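Local coordinates for protein 2-(acetamidomethylene)succinate hydrolase (Mesorhizobium loti, PDB 3KXP) that catalyses the last step of vitamin B6 degradation, hydrolysing (E)-2-(acetamidomethylene)succinate to succinic semialdehyde, acetate, ammonia and carbon dioxide, at residues A[195-200]-A[214-219]; A[187-192]-A[221-226]. All coordinates share one frame; numbering follows the deposited sequence.

Overall arrangement
Along the chain of this alpha/beta hydrolase, the loop that follows helix 173-182 comes first, at 187-192, and runs into helix 193-203. Helix 209-218 then folds back on that helix, and interaction 1 (195-200 with 214-219) closes this inner excursion. Strand 220-223 follows directly and turns into strand 226-229; interaction 2 (187-192 with 221-226) brings this hairpin against the loop and closes the wider excursion, which contains the inner one whole. The two contacts share a seam: Phe190 of the loop packs on Val196 and Tyr199 of the first helix. Together they tie two helices, a loop and a two-stranded sheet into one insertion between strands 159-165 and 258-263 of the main sheet.

Interaction 1. Residues A[195-200]-A[214-219]; sequences AVEAYL and IRAESG
Ala216 sets its methyl group against Val196, Glu197 and Leu200 in a helix pair of the cap-like insertion between strands 159-165 and 258-263 of the alpha/beta hydrolase fold, an example of one small side chain gathering several contacts from the opposing helix. The short axes of 195-200 and 214-218 come within 9.2 Å and run closer to antiparallel than parallel, at 133°. On the buried side, Val196 CG1 lies 3.8 Å from Ala216 CB; it reaches there because this branch stands anti to the backbone N (chi1 174°). Leu200 comes in beside it, pressing CD1 over the backbone of the opposing helix, 3.7 Å from Ala216 N. Tyr220 lies against both Val196 and Leu200 and continues this apolar patch.

Glu197 marks the more solvent-accessible flank. Its carboxylate forms a salt bridge with Arg213, which also pairs with the exposed Glu217 and probably eases the proximity of the two acids. Of its side chain, Arg215 brings CB to Leu200; its guanidinium group is engaged by Glu298 and Tyr204, and the side chain lies about 7 Å from that of His294, the inferred active-site histidine. Even on the open flank packing is close, Glu197 CG standing 3.6 Å from Ala216 CB.

Interaction 2. Residues A[187-192]-A[221-226]; sequences SQLFED and QPVDGG
A beta hairpin with a type II turn, Val223 to Gly226, receives the side chain of Leu189 from the loop before helix 193-203, illustrating how an extended loop can dock on the end of a two-stranded sheet. This is a surface contact at the hairpin tip, away from the active site, with Leu189, Val223 and Gly225 all exposed. Val223 and Gly226 hold the turn by reciprocal backbone bonds, Val223 N to Gly226 O at 2.6 Å and Gly226 N to Val223 O at 3.2 Å. Leu189 reaches it with CG anti to its own amide nitrogen (chi1 175°), and its CD1 methyl does the touching: it lies 3.9 Å from Val223 CG1 and 3.8 Å from Gly226 N, against both a side chain and the turn backbone.

Between the two backbones, Phe190 O approaches Gly226 CA to 3.3 Å in a CA-H...O contact, bent to 134° at the hydrogen. No conventional hydrogen bond joins the two segments, but Phe190 makes a backbone one to Leu227, just beyond the turn. The Phe190 ring heads away from the hairpin to pack on Val196 and Tyr199, placing the loop between strand 226-229 and helix 193-203, whose N-cap is Asp192.

Interaction 1. Residues A[195-200]-A[214-219]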
loop_
_atom_site.group_PDB
_atom_site.type_symbol
_atom_site.label_atom_id
_atom_site.label_comp_id
_atom_site.label_asym_id
_atom_site.label_seq_id
_atom_site.Cartn_x
_atom_site.Cartn_y
_atom_site.Cartn_z
ATOM N N ALA A 195 -11.994 33.640 -19.241
ATOM C CA ALA A 195 -12.376 32.730 -20.312
ATOM C C ALA A 195 -11.645 31.392 -20.168
ATOM O O ALA A 195 -12.171 30.351 -20.542
ATOM C CB ALA A 195 -12.074 33.359 -21.677
ATOM N N VAL A 196 -10.432 31.429 -19.626
ATOM C CA VAL A 196 -9.637 30.218 -19.432
ATOM C C VAL A 196 -10.276 29.341 -18.358
ATOM O O VAL A 196 -10.357 28.124 -18.511
ATOM C CB VAL A 196 -8.182 30.555 -19.004
ATOM C CG1 VAL A 196 -7.410 29.274 -18.669
ATOM C CG2 VAL A 196 -7.476 31.296 -20.119
ATOM N N GLU A 197 -10.723 29.964 -17.271
ATOM C CA GLU A 197 -11.358 29.229 -16.186
ATOM C C GLU A 197 -12.693 28.640 -16.629
ATOM O O GLU A 197 -13.016 27.502 -16.287
ATOM C CB GLU A 197 -11.566 30.141 -14.989
ATOM C CG GLU A 197 -10.276 30.627 -14.389
ATOM C CD GLU A 197 -10.508 31.654 -13.315
ATOM O OE1 GLU A 197 -11.073 32.725 -13.630
ATOM O OE2 GLU A 197 -10.135 31.391 -12.156
ATOM N N ALA A 198 -13.467 29.415 -17.386
ATOM C CA ALA A 198 -14.748 28.930 -17.887
ATOM C C ALA A 198 -14.467 27.677 -18.705
ATOM O O ALA A 198 -15.113 26.646 -18.526
ATOM C CB ALA A 198 -15.411 29.976 -18.759
ATOM N N TYR A 199 -13.493 27.772 -19.601
ATOM C CA TYR A 199 -13.121 26.641 -20.433
ATOM C C TYR A 199 -12.710 25.434 -19.585
ATOM O O TYR A 199 -13.190 24.322 -19.796
ATOM C CB TYR A 199 -11.960 27.005 -21.359
ATOM C CG TYR A 199 -11.293 25.779 -21.935
ATOM C CD1 TYR A 199 -11.974 24.941 -22.821
ATOM C CD2 TYR A 199 -10.012 25.406 -21.528
ATOM C CE1 TYR A 199 -11.394 23.757 -23.284
ATOM C CE2 TYR A 199 -9.427 24.227 -21.980
ATOM C CZ TYR A 199 -10.119 23.408 -22.852
ATOM O OH TYR A 199 -9.545 22.232 -23.273
ATOM N N LEU A 200 -11.814 25.662 -18.629
ATOM C CA LEU A 200 -11.337 24.586 -17.776
ATOM C C LEU A 200 -12.445 23.983 -16.921
ATOM O O LEU A 200 -12.623 22.773 -16.913
ATOM C CB LEU A 200 -10.169 25.083 -16.907
ATOM C CG LEU A 200 -8.883 25.435 -17.682
ATOM C CD1 LEU A 200 -7.905 26.163 -16.772
ATOM C CD2 LEU A 200 -8.246 24.167 -18.254
ATOM N N ILE A 214 -5.627 27.529 -10.317
ATOM C CA ILE A 214 -4.196 27.248 -10.367
ATOM C C ILE A 214 -3.757 26.865 -11.787
ATOM O O ILE A 214 -2.725 27.337 -12.265
ATOM C CB ILE A 214 -3.798 26.128 -9.372
ATOM C CG1 ILE A 214 -3.828 26.684 -7.946
ATOM C CG2 ILE A 214 -2.396 25.592 -9.700
ATOM C CD1 ILE A 214 -3.591 25.643 -6.865
ATOM N N ARG A 215 -4.533 26.018 -12.457
ATOM C CA ARG A 215 -4.212 25.615 -13.824
ATOM C C ARG A 215 -4.305 26.835 -14.741
ATOM O O ARG A 215 -3.449 27.057 -15.602
ATOM C CB ARG A 215 -5.194 24.553 -14.324
ATOM C CG ARG A 215 -4.954 23.144 -13.813
ATOM C CD ARG A 215 -6.104 22.250 -14.236
ATOM N NE ARG A 215 -5.902 20.850 -13.888
ATOM C CZ ARG A 215 -5.560 19.909 -14.761
ATOM N NH1 ARG A 215 -5.379 20.220 -16.042
ATOM N NH2 ARG A 215 -5.407 18.655 -14.355
ATOM N N ALA A 216 -5.356 27.622 -14.551
ATOM C CA ALA A 216 -5.578 28.817 -15.355
ATOM C C ALA A 216 -4.410 29.812 -15.306
ATOM O O ALA A 216 -3.992 30.342 -16.333
ATOM C CB ALA A 216 -6.866 29.506 -14.904
ATOM N N GLU A 217 -3.884 30.058 -14.115
ATOM C CA GLU A 217 -2.793 31.007 -13.965
ATOM C C GLU A 217 -1.434 30.456 -14.358
ATOM O O GLU A 217 -0.550 31.217 -14.709
ATOM C CB GLU A 217 -2.698 31.497 -12.517
ATOM C CG GLU A 217 -3.983 32.044 -11.940
ATOM C CD GLU A 217 -3.795 32.612 -10.542
ATOM O OE1 GLU A 217 -3.017 32.020 -9.760
ATOM O OE2 GLU A 217 -4.433 33.641 -10.224
ATOM N N SER A 218 -1.262 29.141 -14.305
ATOM C CA SER A 218 0.040 28.560 -14.600
ATOM C C SER A 218 0.280 27.964 -15.976
ATOM O O SER A 218 1.409 27.948 -16.441
ATOM C CB SER A 218 0.371 27.498 -13.553
ATOM O OG SER A 218 -0.545 26.413 -13.632
ATOM N N GLY A 219 -0.760 27.466 -16.629
ATOM C CA GLY A 219 -0.550 26.848 -17.926
ATOM C C GLY A 219 -0.877 27.672 -19.152
ATOM O O GLY A 219 -0.821 27.173 -20.271
#

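Interaction 2. Residues A[187-192]-A[221-226]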
loop_
_atom_site.group_PDB
_atom_site.type_symbol
_atom_site.label_atom_id
_atom_site.label_comp_id
_atom_site.label_asym_id
_atom_site.label_seq_id
_atom_site.Cartn_x
_atom_site.Cartn_y
_atom_site.Cartn_z
ATOM N N SER A 187 -6.031 24.220 -27.190
ATOM C CA SER A 187 -5.169 24.990 -28.077
ATOM C C SER A 187 -5.992 26.027 -28.832
ATOM O O SER A 187 -6.390 25.807 -29.974
ATOM C CB SER A 187 -4.460 24.067 -29.066
ATOM O OG SER A 187 -3.522 24.796 -29.837
ATOM N N GLN A 188 -6.245 27.155 -28.176
ATOM C CA GLN A 188 -7.033 28.243 -28.753
ATOM C C GLN A 188 -6.638 29.559 -28.077
ATOM O O GLN A 188 -5.918 29.563 -27.078
ATOM C CB GLN A 188 -8.526 27.989 -28.521
ATOM C CG GLN A 188 -8.891 27.895 -27.040
ATOM C CD GLN A 188 -10.356 27.568 -26.793
ATOM O OE1 GLN A 188 -11.240 28.412 -26.972
ATOM N NE2 GLN A 188 -10.620 26.332 -26.381
ATOM N N LEU A 189 -7.126 30.672 -28.616
ATOM C CA LEU A 189 -6.823 31.987 -28.067
ATOM C C LEU A 189 -7.898 32.434 -27.078
ATOM O O LEU A 189 -9.014 32.747 -27.481
ATOM C CB LEU A 189 -6.716 33.006 -29.203
ATOM C CG LEU A 189 -6.506 34.480 -28.837
ATOM C CD1 LEU A 189 -5.165 34.662 -28.130
ATOM C CD2 LEU A 189 -6.567 35.323 -30.106
ATOM N N PHE A 190 -7.568 32.454 -25.790
ATOM C CA PHE A 190 -8.525 32.887 -24.782
ATOM C C PHE A 190 -8.439 34.399 -24.618
ATOM O O PHE A 190 -7.355 34.979 -24.663
ATOM C CB PHE A 190 -8.259 32.197 -23.443
ATOM C CG PHE A 190 -8.410 30.707 -23.494
ATOM C CD1 PHE A 190 -7.299 29.886 -23.681
ATOM C CD2 PHE A 190 -9.668 30.125 -23.411
ATOM C CE1 PHE A 190 -7.438 28.507 -23.785
ATOM C CE2 PHE A 190 -9.821 28.742 -23.516
ATOM C CZ PHE A 190 -8.700 27.933 -23.703
ATOM N N GLU A 191 -9.591 35.028 -24.431
ATOM C CA GLU A 191 -9.681 36.476 -24.278
ATOM C C GLU A 191 -9.022 36.997 -23.001
ATOM O O GLU A 191 -8.346 38.030 -23.011
ATOM C CB GLU A 191 -11.156 36.879 -24.321
ATOM C CG GLU A 191 -11.467 38.255 -23.788
ATOM C CD GLU A 191 -12.940 38.590 -23.924
ATOM O OE1 GLU A 191 -13.781 37.749 -23.525
ATOM O OE2 GLU A 191 -13.255 39.692 -24.424
ATOM N N ASP A 192 -9.228 36.280 -21.900
ATOM C CA ASP A 192 -8.658 36.657 -20.617
ATOM C C ASP A 192 -8.713 35.461 -19.682
ATOM O O ASP A 192 -9.273 34.418 -20.029
ATOM C CB ASP A 192 -9.414 37.851 -20.028
ATOM C CG ASP A 192 -10.920 37.648 -20.015
ATOM O OD1 ASP A 192 -11.650 38.662 -20.116
ATOM O OD2 ASP A 192 -11.377 36.487 -19.894
ATOM N N GLN A 221 -0.210 31.590 -20.995
ATOM C CA GLN A 221 0.510 32.856 -20.947
ATOM C C GLN A 221 0.015 33.896 -21.934
ATOM O O GLN A 221 -0.482 33.569 -23.011
ATOM C CB GLN A 221 2.019 32.624 -21.133
ATOM C CG GLN A 221 2.422 31.794 -22.359
ATOM C CD GLN A 221 2.573 32.600 -23.646
ATOM O OE1 GLN A 221 3.287 33.609 -23.692
ATOM N NE2 GLN A 221 1.912 32.140 -24.707
ATOM N N PRO A 222 0.149 35.177 -21.567
ATOM C CA PRO A 222 -0.281 36.296 -22.405
ATOM C C PRO A 222 0.457 36.343 -23.731
ATOM O O PRO A 222 1.684 36.404 -23.782
ATOM C CB PRO A 222 0.001 37.508 -21.526
ATOM C CG PRO A 222 1.203 37.073 -20.756
ATOM C CD PRO A 222 0.834 35.667 -20.358
ATOM N N VAL A 223 -0.311 36.302 -24.808
ATOM C CA VAL A 223 0.241 36.341 -26.138
ATOM C C VAL A 223 -0.458 37.490 -26.867
ATOM O O VAL A 223 -1.248 38.233 -26.273
ATOM C CB VAL A 223 -0.001 34.980 -26.855
ATOM C CG1 VAL A 223 -1.264 35.033 -27.704
ATOM C CG2 VAL A 223 1.217 34.593 -27.665
ATOM N N ASP A 224 -0.169 37.643 -28.148
ATOM C CA ASP A 224 -0.781 38.703 -28.930
ATOM C C ASP A 224 -2.306 38.530 -28.995
ATOM O O ASP A 224 -2.798 37.577 -29.589
ATOM C CB ASP A 224 -0.174 38.678 -30.335
ATOM C CG ASP A 224 -0.269 40.008 -31.041
ATOM O OD1 ASP A 224 0.540 40.225 -31.970
ATOM O OD2 ASP A 224 -1.149 40.826 -30.683
ATOM N N GLY A 225 -3.049 39.438 -28.365
ATOM C CA GLY A 225 -4.502 39.359 -28.396
ATOM C C GLY A 225 -5.200 38.636 -27.249
ATOM O O GLY A 225 -6.431 38.675 -27.142
ATOM N N GLY A 226 -4.428 37.974 -26.391
ATOM C CA GLY A 226 -5.020 37.259 -25.271
ATOM C C GLY A 226 -4.107 36.205 -24.669
ATOM O O GLY A 226 -2.888 36.359 -24.683
#